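PDB 2GB7: R.Ecl18kI from Enterobacter cloacae, which recognises the double-stranded DNA sequence 5'-CCNGG-3' and cuts it before the first C, its specificity being determined by nucleotide flipping. Local coordinates for residues L108-S111 and N112-R116; T11-S14 and K15-S19; I94-F97 and T98-P102; T23-A26 and L27-T31; Y52-A55 and M56-C60. The protein carries 1 engineered substitution. All blocks are in the same frame, centred on the assembly; numbering follows the deposited sequence.

Contact 1: residues L108-S111 and N112-R116. With nucleotides of chain A; nucleotides of chain B.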
# COMPACT_ATOMS: atom_id res chain seq x y z
N LEU F 108 -13.02 14.72 0.40
CA LEU F 108 -13.47 14.34 -0.94
C LEU F 108 -12.34 13.82 -1.81
O LEU F 108 -12.48 12.76 -2.44
CB LEU F 108 -14.13 15.54 -1.64
CG LEU F 108 -14.56 15.38 -3.10
CD1 LEU F 108 -15.59 14.28 -3.26
CD2 LEU F 108 -15.14 16.69 -3.63
N ALA F 109 -11.24 14.55 -1.89
CA ALA F 109 -10.12 14.10 -2.72
C ALA F 109 -9.56 12.79 -2.20
O ALA F 109 -9.24 11.90 -2.99
CB ALA F 109 -9.03 15.15 -2.76
N LEU F 110 -9.47 12.68 -0.88
CA LEU F 110 -9.01 11.43 -0.27
C LEU F 110 -9.88 10.25 -0.69
O LEU F 110 -9.36 9.21 -1.12
CB LEU F 110 -8.96 11.52 1.26
CG LEU F 110 -8.52 10.27 2.04
CD1 LEU F 110 -7.12 9.79 1.65
CD2 LEU F 110 -8.60 10.60 3.55
N SER F 111 -11.20 10.42 -0.58
CA SER F 111 -12.16 9.39 -0.96
C SER F 111 -11.96 9.01 -2.43
O SER F 111 -11.95 7.81 -2.76
CB SER F 111 -13.58 9.92 -0.73
OG SER F 111 -14.55 8.91 -0.96
N ASN F 112 -11.79 10.02 -3.29
CA ASN F 112 -11.46 9.82 -4.72
C ASN F 112 -10.21 8.99 -4.99
O ASN F 112 -10.25 8.05 -5.81
CB ASN F 112 -11.30 11.15 -5.45
CG ASN F 112 -12.63 11.82 -5.73
OD1 ASN F 112 -13.71 11.28 -5.49
ND2 ASN F 112 -12.55 13.03 -6.27
N THR F 113 -9.09 9.31 -4.32
CA THR F 113 -7.88 8.51 -4.58
C THR F 113 -8.00 7.11 -4.02
O THR F 113 -7.44 6.15 -4.59
CB THR F 113 -6.55 9.17 -4.11
OG1 THR F 113 -5.44 8.39 -4.60
CG2 THR F 113 -6.49 9.36 -2.57
N GLN F 114 -8.71 6.97 -2.91
CA GLN F 114 -8.89 5.60 -2.35
C GLN F 114 -9.77 4.74 -3.24
O GLN F 114 -9.53 3.51 -3.42
CB GLN F 114 -9.45 5.67 -0.94
CG GLN F 114 -8.56 6.43 0.03
CD GLN F 114 -7.31 5.64 0.41
OE1 GLN F 114 -6.42 5.40 -0.42
NE2 GLN F 114 -7.25 5.19 1.66
N SER F 115 -10.78 5.38 -3.83
CA SER F 115 -11.60 4.69 -4.81
C SER F 115 -10.77 4.34 -6.04
O SER F 115 -10.83 3.22 -6.52
CB SER F 115 -12.81 5.55 -5.19
OG SER F 115 -13.48 5.06 -6.34
N ARG F 116 -10.03 5.32 -6.57
CA ARG F 116 -9.13 5.07 -7.70
C ARG F 116 -8.18 3.90 -7.50
O ARG F 116 -7.98 3.08 -8.41
CB ARG F 116 -8.30 6.30 -8.00
CG ARG F 116 -9.03 7.46 -8.63
CD ARG F 116 -7.99 8.51 -8.94
NE ARG F 116 -8.57 9.65 -9.66
CZ ARG F 116 -7.87 10.47 -10.43
NH1 ARG F 116 -6.56 10.34 -10.55
NH2 ARG F 116 -8.49 11.47 -11.05
P DG A 7 -9.57 6.06 6.49
OP1 DG A 7 -9.26 7.34 7.19
OP2 DG A 7 -9.86 4.85 7.30
O5' DG A 7 -10.76 6.31 5.47
C5' DG A 7 -10.65 7.34 4.49
C4' DG A 7 -11.15 6.86 3.15
O4' DG A 7 -10.25 5.86 2.61
C3' DG A 7 -12.54 6.24 3.13
O3' DG A 7 -13.21 6.67 1.94
C2' DG A 7 -12.25 4.75 3.15
C1' DG A 7 -10.94 4.65 2.38
N9 DG A 7 -10.06 3.56 2.79
C8 DG A 7 -9.77 3.17 4.08
N7 DG A 7 -8.93 2.18 4.14
C5 DG A 7 -8.64 1.88 2.82
C6 DG A 7 -7.79 0.90 2.26
O6 DG A 7 -7.07 0.08 2.85
N1 DG A 7 -7.80 0.94 0.87
C2 DG A 7 -8.54 1.81 0.11
N2 DG A 7 -8.42 1.69 -1.22
N3 DG A 7 -9.33 2.75 0.62
C4 DG A 7 -9.34 2.72 1.97
P DG A 8 -14.64 6.05 1.53
OP1 DG A 8 -15.40 7.14 0.88
OP2 DG A 8 -15.24 5.30 2.65
O5' DG A 8 -14.23 5.03 0.37
C5' DG A 8 -13.43 5.49 -0.71
C4' DG A 8 -13.17 4.37 -1.69
O4' DG A 8 -12.25 3.41 -1.11
C3' DG A 8 -14.40 3.58 -2.11
O3' DG A 8 -14.30 3.29 -3.50
C2' DG A 8 -14.32 2.32 -1.27
C1' DG A 8 -12.82 2.11 -1.17
N9 DG A 8 -12.36 1.38 0.01
C8 DG A 8 -12.56 1.73 1.33
N7 DG A 8 -11.99 0.91 2.16
C5 DG A 8 -11.38 -0.04 1.36
C6 DG A 8 -10.61 -1.18 1.70
O6 DG A 8 -10.29 -1.58 2.83
N1 DG A 8 -10.19 -1.88 0.57
C2 DG A 8 -10.48 -1.52 -0.72
N2 DG A 8 -10.00 -2.33 -1.68
N3 DG A 8 -11.20 -0.46 -1.06
C4 DG A 8 -11.61 0.23 0.03
P DG B 6 -4.54 8.06 -7.89
OP1 DG B 6 -5.37 7.26 -6.96
OP2 DG B 6 -4.96 9.45 -8.22
O5' DG B 6 -3.06 8.16 -7.34
C5' DG B 6 -2.42 7.04 -6.71
C4' DG B 6 -1.04 7.44 -6.26
O4' DG B 6 -0.48 6.49 -5.33
C3' DG B 6 -0.01 7.57 -7.38
O3' DG B 6 0.85 8.67 -7.07
C2' DG B 6 0.77 6.27 -7.28
C1' DG B 6 0.80 6.12 -5.78
N9 DG B 6 1.09 4.80 -5.24
C8 DG B 6 1.38 3.63 -5.91
N7 DG B 6 1.62 2.63 -5.11
C5 DG B 6 1.49 3.18 -3.83
C6 DG B 6 1.66 2.59 -2.55
O6 DG B 6 1.98 1.43 -2.27
N1 DG B 6 1.41 3.51 -1.53
C2 DG B 6 1.07 4.83 -1.72
N2 DG B 6 0.86 5.56 -0.62
N3 DG B 6 0.93 5.38 -2.91
C4 DG B 6 1.16 4.51 -3.91

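Contact 2: residues T11-S14 and K15-S19. With nucleotides of chain A.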
# COMPACT_ATOMS: atom_id res chain seq x y z
N THR F 11 -20.44 10.96 4.34
CA THR F 11 -21.58 10.07 4.19
C THR F 11 -22.30 10.29 2.86
O THR F 11 -22.66 9.33 2.16
CB THR F 11 -22.54 10.18 5.38
OG1 THR F 11 -21.85 9.74 6.56
CG2 THR F 11 -23.77 9.29 5.18
N LEU F 12 -22.47 11.56 2.50
CA LEU F 12 -23.04 11.93 1.22
C LEU F 12 -22.17 11.44 0.06
O LEU F 12 -22.69 10.90 -0.92
CB LEU F 12 -23.25 13.45 1.16
CG LEU F 12 -23.62 14.10 -0.17
CD1 LEU F 12 -25.00 13.66 -0.66
CD2 LEU F 12 -23.54 15.61 -0.03
N ILE F 13 -20.85 11.62 0.17
CA ILE F 13 -19.91 11.26 -0.91
C ILE F 13 -20.02 9.75 -1.20
O ILE F 13 -20.11 9.34 -2.35
CB ILE F 13 -18.44 11.66 -0.58
CG1 ILE F 13 -18.24 13.18 -0.59
CG2 ILE F 13 -17.44 11.03 -1.57
CD1 ILE F 13 -16.95 13.62 0.08
N SER F 14 -20.05 8.97 -0.13
CA SER F 14 -20.20 7.51 -0.24
C SER F 14 -21.54 7.09 -0.83
O SER F 14 -21.59 6.19 -1.67
CB SER F 14 -20.01 6.87 1.14
OG SER F 14 -18.65 6.94 1.50
N LYS F 15 -22.61 7.76 -0.42
CA LYS F 15 -23.95 7.50 -0.94
C LYS F 15 -23.99 7.80 -2.43
O LYS F 15 -24.49 6.99 -3.22
CB LYS F 15 -24.98 8.34 -0.18
CG LYS F 15 -26.45 8.05 -0.54
CD LYS F 15 -27.36 8.94 0.29
CE LYS F 15 -28.78 8.99 -0.27
NZ LYS F 15 -29.72 8.01 0.37
N GLU F 16 -23.43 8.94 -2.81
CA GLU F 16 -23.44 9.41 -4.18
C GLU F 16 -22.55 8.58 -5.07
O GLU F 16 -22.91 8.33 -6.20
CB GLU F 16 -23.01 10.87 -4.27
CG GLU F 16 -24.01 11.85 -3.65
CD GLU F 16 -25.26 12.07 -4.49
OE1 GLU F 16 -26.24 12.64 -3.95
OE2 GLU F 16 -25.27 11.72 -5.69
N ARG F 17 -21.39 8.19 -4.56
CA ARG F 17 -20.47 7.35 -5.34
C ARG F 17 -21.11 6.01 -5.69
O ARG F 17 -21.02 5.56 -6.83
CB ARG F 17 -19.15 7.12 -4.59
CG ARG F 17 -18.05 6.59 -5.51
CD ARG F 17 -16.74 6.30 -4.79
NE ARG F 17 -16.26 7.45 -4.02
CZ ARG F 17 -15.57 8.46 -4.53
NH1 ARG F 17 -15.31 8.51 -5.84
NH2 ARG F 17 -15.19 9.46 -3.73
N LYS F 18 -21.73 5.38 -4.70
CA LYS F 18 -22.43 4.11 -4.90
C LYS F 18 -23.55 4.24 -5.94
O LYS F 18 -23.72 3.35 -6.78
CB LYS F 18 -22.99 3.58 -3.59
CG LYS F 18 -23.66 2.24 -3.69
CD LYS F 18 -24.36 1.88 -2.40
CE LYS F 18 -25.87 1.92 -2.57
NZ LYS F 18 -26.57 1.60 -1.28
N SER F 19 -24.28 5.35 -5.88
CA SER F 19 -25.44 5.57 -6.73
C SER F 19 -25.08 5.85 -8.17
O SER F 19 -25.88 5.56 -9.06
CB SER F 19 -26.26 6.77 -6.24
OG SER F 19 -26.74 6.54 -4.94
P DC A 9 -15.56 2.72 -4.30
OP1 DC A 9 -15.44 3.23 -5.68
OP2 DC A 9 -16.81 2.96 -3.53
O5' DC A 9 -15.28 1.15 -4.35
C5' DC A 9 -14.21 0.65 -5.15
C4' DC A 9 -14.13 -0.85 -5.06
O4' DC A 9 -13.65 -1.24 -3.75
C3' DC A 9 -15.46 -1.59 -5.26
O3' DC A 9 -15.22 -2.84 -5.91
C2' DC A 9 -15.89 -1.91 -3.84
C1' DC A 9 -14.55 -2.16 -3.16
N1 DC A 9 -14.53 -1.95 -1.71
C2 DC A 9 -13.65 -2.73 -0.94
O2 DC A 9 -12.93 -3.56 -1.51
N3 DC A 9 -13.62 -2.55 0.40
C4 DC A 9 -14.41 -1.64 0.97
N4 DC A 9 -14.35 -1.50 2.30
C5 DC A 9 -15.31 -0.84 0.21
C6 DC A 9 -15.33 -1.03 -1.11
O HOH W 1 -16.95 6.65 -1.37

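Contact 3: residues I94-F97 and T98-P102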
# COMPACT_ATOMS: atom_id res chain seq x y z
N ILE F 94 -13.98 33.01 -3.23
CA ILE F 94 -13.10 31.87 -3.45
C ILE F 94 -12.13 31.71 -2.29
O ILE F 94 -11.98 30.61 -1.73
CB ILE F 94 -12.33 31.97 -4.78
CG1 ILE F 94 -13.31 31.88 -5.96
CG2 ILE F 94 -11.25 30.88 -4.88
CD1 ILE F 94 -12.86 32.61 -7.20
N ARG F 95 -11.48 32.81 -1.89
CA ARG F 95 -10.53 32.77 -0.79
C ARG F 95 -11.16 32.12 0.44
O ARG F 95 -10.55 31.26 1.07
CB ARG F 95 -10.03 34.19 -0.46
CG ARG F 95 -8.54 34.40 -0.74
CD ARG F 95 -7.69 33.49 0.12
NE ARG F 95 -6.58 34.20 0.76
CZ ARG F 95 -5.41 33.65 1.06
NH1 ARG F 95 -4.48 34.40 1.66
NH2 ARG F 95 -5.16 32.38 0.77
N ASP F 96 -12.38 32.53 0.74
CA ASP F 96 -13.17 32.01 1.85
C ASP F 96 -13.44 30.52 1.66
O ASP F 96 -13.26 29.72 2.56
CB ASP F 96 -14.49 32.77 1.95
CG ASP F 96 -15.33 32.34 3.14
OD1 ASP F 96 -14.92 32.63 4.28
OD2 ASP F 96 -16.40 31.73 2.92
N PHE F 97 -13.89 30.17 0.46
CA PHE F 97 -14.09 28.76 0.14
C PHE F 97 -12.83 27.96 0.45
O PHE F 97 -12.91 26.90 1.07
CB PHE F 97 -14.47 28.62 -1.33
CG PHE F 97 -14.94 27.27 -1.70
CD1 PHE F 97 -16.24 26.86 -1.38
CD2 PHE F 97 -14.11 26.39 -2.40
CE1 PHE F 97 -16.69 25.59 -1.75
CE2 PHE F 97 -14.55 25.12 -2.75
CZ PHE F 97 -15.85 24.72 -2.44
N THR F 98 -11.67 28.45 -0.00
CA THR F 98 -10.41 27.73 0.22
C THR F 98 -10.03 27.66 1.70
O THR F 98 -9.21 26.83 2.10
CB THR F 98 -9.23 28.34 -0.58
OG1 THR F 98 -9.02 29.70 -0.18
CG2 THR F 98 -9.48 28.29 -2.09
N MET F 99 -10.64 28.54 2.51
CA MET F 99 -10.34 28.61 3.95
C MET F 99 -11.33 27.88 4.86
O MET F 99 -10.93 27.33 5.89
CB MET F 99 -10.18 30.06 4.40
CG MET F 99 -9.10 30.85 3.67
SD MET F 99 -8.54 32.29 4.59
CE MET F 99 -8.00 31.40 6.08
N GLU F 100 -12.62 27.90 4.50
CA GLU F 100 -13.67 27.36 5.37
C GLU F 100 -13.85 25.85 5.29
O GLU F 100 -14.33 25.23 6.24
CB GLU F 100 -15.01 28.02 5.08
CG GLU F 100 -15.87 28.27 6.32
CD GLU F 100 -15.16 29.06 7.41
OE1 GLU F 100 -14.00 29.48 7.23
OE2 GLU F 100 -15.78 29.27 8.49
N TYR F 101 -13.51 25.26 4.15
CA TYR F 101 -13.79 23.82 3.98
C TYR F 101 -12.57 22.92 3.74
O TYR F 101 -12.67 21.99 2.95
CB TYR F 101 -14.86 23.59 2.89
CG TYR F 101 -15.98 24.61 2.96
CD1 TYR F 101 -15.97 25.73 2.14
CD2 TYR F 101 -17.04 24.46 3.86
CE1 TYR F 101 -16.98 26.68 2.20
CE2 TYR F 101 -18.07 25.43 3.94
CZ TYR F 101 -18.03 26.52 3.09
OH TYR F 101 -19.02 27.51 3.13
N PRO F 102 -11.45 23.13 4.47
CA PRO F 102 -10.27 22.37 4.07
C PRO F 102 -10.42 20.90 4.35
O PRO F 102 -9.93 20.08 3.56
CB PRO F 102 -9.15 22.95 4.96
CG PRO F 102 -9.68 24.15 5.57
CD PRO F 102 -11.16 23.95 5.65
O HOH W 2 -6.52 30.32 -0.99

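Contact 4: residues T23-A26 and L27-T31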
# COMPACT_ATOMS: atom_id res chain seq x y z
N THR F 23 -19.74 -0.48 -11.19
CA THR F 23 -18.66 -1.22 -10.55
C THR F 23 -17.47 -1.32 -11.52
O THR F 23 -17.66 -1.17 -12.74
CB THR F 23 -19.13 -2.62 -10.15
OG1 THR F 23 -19.34 -3.41 -11.33
CG2 THR F 23 -20.43 -2.53 -9.35
N PRO F 24 -16.25 -1.52 -10.98
CA PRO F 24 -15.06 -1.74 -11.80
C PRO F 24 -15.30 -2.82 -12.84
O PRO F 24 -15.01 -2.62 -14.02
CB PRO F 24 -14.02 -2.21 -10.79
CG PRO F 24 -14.39 -1.48 -9.54
CD PRO F 24 -15.90 -1.52 -9.54
N PHE F 25 -15.83 -3.97 -12.43
CA PHE F 25 -16.08 -5.02 -13.44
C PHE F 25 -17.11 -4.61 -14.49
O PHE F 25 -16.93 -4.89 -15.68
CB PHE F 25 -16.51 -6.34 -12.81
CG PHE F 25 -16.63 -7.43 -13.81
CD1 PHE F 25 -15.51 -8.17 -14.17
CD2 PHE F 25 -17.84 -7.69 -14.45
CE1 PHE F 25 -15.59 -9.16 -15.13
CE2 PHE F 25 -17.92 -8.68 -15.40
CZ PHE F 25 -16.81 -9.41 -15.75
N ALA F 26 -18.19 -3.97 -14.05
CA ALA F 26 -19.19 -3.48 -15.00
C ALA F 26 -18.57 -2.52 -16.02
O ALA F 26 -18.95 -2.55 -17.21
CB ALA F 26 -20.33 -2.78 -14.25
N LEU F 27 -17.66 -1.65 -15.57
CA LEU F 27 -17.04 -0.68 -16.50
C LEU F 27 -16.15 -1.41 -17.48
O LEU F 27 -16.17 -1.14 -18.68
CB LEU F 27 -16.24 0.40 -15.75
CG LEU F 27 -15.39 1.37 -16.59
CD1 LEU F 27 -16.26 2.13 -17.58
CD2 LEU F 27 -14.58 2.37 -15.73
N VAL F 28 -15.39 -2.36 -16.96
CA VAL F 28 -14.52 -3.15 -17.82
C VAL F 28 -15.36 -3.94 -18.81
O VAL F 28 -15.04 -3.99 -19.99
CB VAL F 28 -13.60 -4.11 -16.99
CG1 VAL F 28 -12.93 -5.13 -17.91
CG2 VAL F 28 -12.53 -3.35 -16.20
N TYR F 29 -16.44 -4.54 -18.34
CA TYR F 29 -17.31 -5.33 -19.23
C TYR F 29 -17.95 -4.44 -20.30
O TYR F 29 -17.98 -4.81 -21.48
CB TYR F 29 -18.37 -6.09 -18.43
CG TYR F 29 -19.23 -7.00 -19.29
CD1 TYR F 29 -18.88 -8.33 -19.49
CD2 TYR F 29 -20.39 -6.54 -19.88
CE1 TYR F 29 -19.67 -9.16 -20.29
CE2 TYR F 29 -21.20 -7.36 -20.67
CZ TYR F 29 -20.84 -8.67 -20.86
OH TYR F 29 -21.64 -9.48 -21.65
N LYS F 30 -18.44 -3.27 -19.91
CA LYS F 30 -18.98 -2.31 -20.88
C LYS F 30 -17.96 -1.96 -21.97
O LYS F 30 -18.28 -1.94 -23.19
CB LYS F 30 -19.45 -1.04 -20.15
CG LYS F 30 -20.17 -0.06 -21.07
CD LYS F 30 -20.52 1.20 -20.27
CE LYS F 30 -21.15 2.27 -21.14
NZ LYS F 30 -21.47 3.46 -20.29
N THR F 31 -16.73 -1.71 -21.52
CA THR F 31 -15.63 -1.29 -22.38
C THR F 31 -15.23 -2.44 -23.30
O THR F 31 -15.06 -2.25 -24.50
CB THR F 31 -14.45 -0.78 -21.53
OG1 THR F 31 -14.91 0.35 -20.77
CG2 THR F 31 -13.30 -0.32 -22.41

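Contact 5: residues Y52-A55 and M56-C60. With nucleotides of chain B.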
# COMPACT_ATOMS: atom_id res chain seq x y z
N TYR F 52 -4.41 -5.58 -26.17
CA TYR F 52 -5.74 -5.62 -25.61
C TYR F 52 -5.74 -4.94 -24.22
O TYR F 52 -6.59 -4.08 -23.93
CB TYR F 52 -6.25 -7.06 -25.56
CG TYR F 52 -7.25 -7.30 -24.48
CD1 TYR F 52 -8.62 -7.07 -24.69
CD2 TYR F 52 -6.84 -7.72 -23.22
CE1 TYR F 52 -9.54 -7.27 -23.67
CE2 TYR F 52 -7.74 -7.90 -22.20
CZ TYR F 52 -9.07 -7.70 -22.44
OH TYR F 52 -9.96 -7.85 -21.41
N ILE F 53 -4.77 -5.30 -23.39
CA ILE F 53 -4.69 -4.74 -22.04
C ILE F 53 -4.55 -3.21 -22.05
O ILE F 53 -5.29 -2.52 -21.35
CB ILE F 53 -3.51 -5.37 -21.27
CG1 ILE F 53 -3.85 -6.83 -20.96
CG2 ILE F 53 -3.21 -4.59 -19.98
CD1 ILE F 53 -2.63 -7.68 -20.56
N ILE F 54 -3.65 -2.69 -22.88
CA ILE F 54 -3.43 -1.24 -22.95
C ILE F 54 -4.67 -0.51 -23.48
O ILE F 54 -5.04 0.54 -22.94
CB ILE F 54 -2.18 -0.89 -23.81
CG1 ILE F 54 -0.90 -1.47 -23.17
CG2 ILE F 54 -2.01 0.65 -24.03
CD1 ILE F 54 -0.55 -0.83 -21.83
N ALA F 55 -5.30 -1.07 -24.52
CA ALA F 55 -6.51 -0.46 -25.09
C ALA F 55 -7.63 -0.48 -24.06
O ALA F 55 -8.33 0.52 -23.90
CB ALA F 55 -6.94 -1.19 -26.38
N MET F 56 -7.77 -1.58 -23.32
CA MET F 56 -8.78 -1.62 -22.26
C MET F 56 -8.56 -0.55 -21.20
O MET F 56 -9.50 0.19 -20.81
CB MET F 56 -8.87 -3.02 -21.65
CG MET F 56 -9.50 -4.08 -22.58
SD MET F 56 -11.27 -3.85 -22.85
CE MET F 56 -11.92 -4.00 -21.17
N ARG F 57 -7.32 -0.46 -20.72
CA ARG F 57 -6.93 0.52 -19.70
C ARG F 57 -7.24 1.93 -20.16
O ARG F 57 -7.90 2.68 -19.46
CB ARG F 57 -5.45 0.39 -19.40
CG ARG F 57 -5.09 -0.82 -18.54
CD ARG F 57 -5.08 -0.39 -17.10
NE ARG F 57 -4.02 0.59 -16.83
CZ ARG F 57 -3.69 1.05 -15.63
NH1 ARG F 57 -4.34 0.68 -14.54
NH2 ARG F 57 -2.69 1.91 -15.52
N LYS F 58 -6.79 2.28 -21.37
CA LYS F 58 -7.01 3.63 -21.92
C LYS F 58 -8.48 3.98 -22.02
O LYS F 58 -8.89 5.10 -21.67
CB LYS F 58 -6.40 3.72 -23.32
CG LYS F 58 -4.90 3.98 -23.33
CD LYS F 58 -4.31 3.83 -24.72
CE LYS F 58 -5.11 4.62 -25.75
NZ LYS F 58 -4.92 3.99 -27.09
N ASN F 59 -9.26 3.06 -22.57
CA ASN F 59 -10.68 3.30 -22.74
C ASN F 59 -11.48 3.32 -21.43
O ASN F 59 -12.35 4.19 -21.25
CB ASN F 59 -11.26 2.39 -23.81
CG ASN F 59 -10.83 2.83 -25.19
OD1 ASN F 59 -11.44 3.73 -25.78
ND2 ASN F 59 -9.74 2.24 -25.71
N CYS F 60 -11.15 2.43 -20.51
CA CYS F 60 -11.73 2.55 -19.17
C CYS F 60 -11.50 3.93 -18.55
O CYS F 60 -12.42 4.52 -17.98
CB CYS F 60 -11.21 1.46 -18.24
SG CYS F 60 -11.93 -0.17 -18.55
P DT B 5 -1.69 2.74 -8.75
OP1 DT B 5 -0.88 1.71 -9.44
OP2 DT B 5 -1.22 4.15 -8.72
O5' DT B 5 -3.16 2.70 -9.36
C5' DT B 5 -4.16 3.64 -8.96
C4' DT B 5 -3.96 4.94 -9.70
O4' DT B 5 -3.90 4.72 -11.13
C3' DT B 5 -5.04 6.02 -9.48
O3' DT B 5 -4.38 7.28 -9.29
C2' DT B 5 -5.77 6.05 -10.82
C1' DT B 5 -4.64 5.75 -11.77
N1 DT B 5 -4.99 5.29 -13.13
C2 DT B 5 -4.30 5.86 -14.18
O2 DT B 5 -3.45 6.73 -14.03
N3 DT B 5 -4.64 5.37 -15.42
C4 DT B 5 -5.59 4.41 -15.70
O4 DT B 5 -5.77 4.07 -16.87
C5 DT B 5 -6.29 3.87 -14.56
C7 DT B 5 -7.34 2.84 -14.77
C6 DT B 5 -5.95 4.33 -13.34

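Contact 1: residues L108-S111 and N112-R116
Four successive i to i+4 bonds, from Asn112 N to Leu108 O through to Ser115 N on Ser111 O, carry the backbone through one unbroken stretch of helix 102-134. On this frame Leu110 and Gln114 lie side by side and point the same way, Leu110 CD1 resting 4.0 Å from Gln114 CG. With CG anti to its carbonyl carbon and a further bend at chi2 of -73°, the glutamine folds back against the sugar of DG7 of chain A. Its NE2 gives a hydrogen bond to DG7 O4' at 3.2 Å and a second to N3 of another guanine, while OE1 meets Arg117 of the second subunit. The backbone joins in, because Gln114 O accepts from DG7 N2 at 3.1 Å with a nearly straight N-H angle of 165°. Ser111 OG donates to OP1 of DG8 of chain A at 2.7 Å. Across the helix, Thr113 OG1 donates to OP1 of DG6 of chain B at 2.6 Å, and Arg116 NH1 takes OP2 of the same phosphate at 3.0 Å. Little more than one helical turn, from Ser111 to Arg116, thus holds backbone phosphates of both strands and reads guanine through minor-groove atoms, linking strand grip with base recognition.

Contact 2: residues T11-S14 and K15-S19
Leu12 and Glu16, four residues apart on helix 6-20, run side by side in the same direction, and their torsions are what bring them together. The leucine CG stands opposite its own nitrogen (chi1 170°), which swings CD1 forward along the helix to 3.6 Å from Glu16 CG. Glu16 answers with a bend at chi2 of -75°, folding the carboxylate back until OE1 lies 3.7 Å from Leu12 CD1. The next pair along repeats the spacing on another face: Ile13 and Arg17 also lie alongside each other, with Ile13 CG2 3.5 Å from Arg17 NH2. This is the i to i+4 packing of an amphipathic helix, whose buried side rests on helices 49-77 and 102-134, while Lys15 and Lys18 extend from the exposed side. Arg17 first runs out extended, which puts its CD 3.5 Å from OP1 of DC9 of chain A; the turn at chi3 (-54°) then directs NE and the guanidinium toward helix 102-134. There NE donates to a water at 2.9 Å lying in plane at the guanidinium edge, and the same water makes a weak 3.3 Å bond with Ser14 OG. The terminal nitrogen NH2 bonds to Ser111 OG and Asn112 OD1 of helix 102-134.

Contact 3: residues I94-F97 and T98-P102
Thr98 OG1 donates to Arg95 O across a short 2.5 Å, the tightest polar contact of this turn. The threonine oxygen occupies the position between its own backbone N and carbonyl carbon (chi1 61°), which bends it back over the preceding turn. A water donates to the same OG1 at 2.7 Å and accepts from Arg95 NH2 at 3.0 Å, at the edge of the guanidinium, so that the arginine tip and the helix backbone are bridged. Asp96 O takes two amides: Glu100 N at 2.7 Å, almost in line with the carbonyl, and Met99 N at 2.9 Å from above the carbonyl plane. Such mixing of i+3 and i+4 bonds belongs to the C-terminal turn of helix 90-100; Tyr101, the first residue to leave helical geometry, is also the N-cap of helix 102-134. Asp96 OD1 and Glu100 OE1, both acidic, stand 4.4 Å apart, and a salt bridge from Arg84 to Asp96 probably eases their repulsion. Farther out, Phe97 CD1 packs 3.7 Å from Tyr101 CE1, the ring planes inclined obliquely at 54°. Glu100 CB lies over one face of the tyrosine ring, while Phe97 also packs on Ile94 of the second subunit.

Contact 4: residues T23-A26 and L27-T31
With CG anti to the backbone N (chi1 -174°), Phe25 sends its ring forward to Tyr29, whereas the like torsion of Tyr29 (-176°) carries that ring on, away from Phe25. Phe25 CE2 comes to 4.0 Å from Tyr29 CB, so the two side chains meet ring against CB and not ring against ring. Thr23, with chi1 near +70°, is the N-cap of helix 24-34: its OG1 accepts from Ala26 N at 3.0 Å and satisfies an amide of the first turn. Pro24, which has no amide hydrogen to leave unbonded, follows directly. Its carbonyl oxygen receives Val28 N at 3.0 Å and lies 3.4 Å from Val28 CG2. One turn later Leu27 O is gripped twice by a single residue, Thr31 N at 3.0 Å and Thr31 OG1 at 2.9 Å arriving from opposite faces of the carbonyl plane, which tucks the threonine hydroxyl against the helix. Both aromatic rings meet Phe289 edge-to-face, and Tyr29 OH bonds to Tyr291 N at the start of helix 290-302. Pro24 and Leu27 pack on helix 102-134 and Leu27, Val28 and Thr31 on helix 49-77, so this short helix is wedged among three longer ones.

Contact 5: residues Y52-A55 and M56-C60
Met56 folds back over Tyr52, one turn earlier on helix 49-77, and its atoms can be followed outward in order. CB sits 3.4 Å from Tyr52 O, the carbonyl that also accepts the Met56 amide. From there chi1 of -71° places CG over one face of the tyrosine ring, toward its rim, 3.4 Å from Tyr52 CE1: a CH-pi contact. A second bend carries SD to 3.9 Å from Tyr52 CE1, an oblique Met-aromatic approach, and CE runs on to Val28 of helix 24-34. The ring beneath is fixed from other sides, since Tyr52 OH bonds to Ile127 O and the rings of Tyr37 and Phe45 meet it edge-to-face. On the exposed flank the side chains of Lys58 and Ile54 pass at a slant, with Lys58 CD 4.0 Å from Ile54 CG2. Asn59 returns to Ala55 with two donors, ND2 at 2.9 Å and the backbone N at 3.0 Å from Ala55 O, which approach from opposite faces of the carbonyl. Arg57, bent at chi2 and chi3, leaves this packing to lay one guanidinium face over the base of DT5 of chain B, whose C4 is 3.8 Å above the plane. The turn therefore joins an apolar, sulfur-containing core on one side to a cationic guanidinium lying against a base on the other, an arrangement consistent with the base extrusion on which sequence recognition by this enzyme depends.

In the fold
Five short helical stretches illustrate how local contacts add up to a fold. From the N terminus they come in series as contact 2, contact 4, contact 5, contact 3 and contact 1; each joins residues three to five apart, so none closes a long loop, nests or crosses. Contact 2 leads through a short connection into contact 4, and meets contact 1 in space, Arg17 and Ile13 tying helix 6-20 to helix 102-134. Contact 4 lies against contact 5, joining helices 24-34 and 49-77. The centre of contact 3 lies about 37 Å from that of the chain; like contact 1, it touches the second subunit. Contacts 1, 2, 4 and 5 all reach the DNA, contact 4 through Pro24.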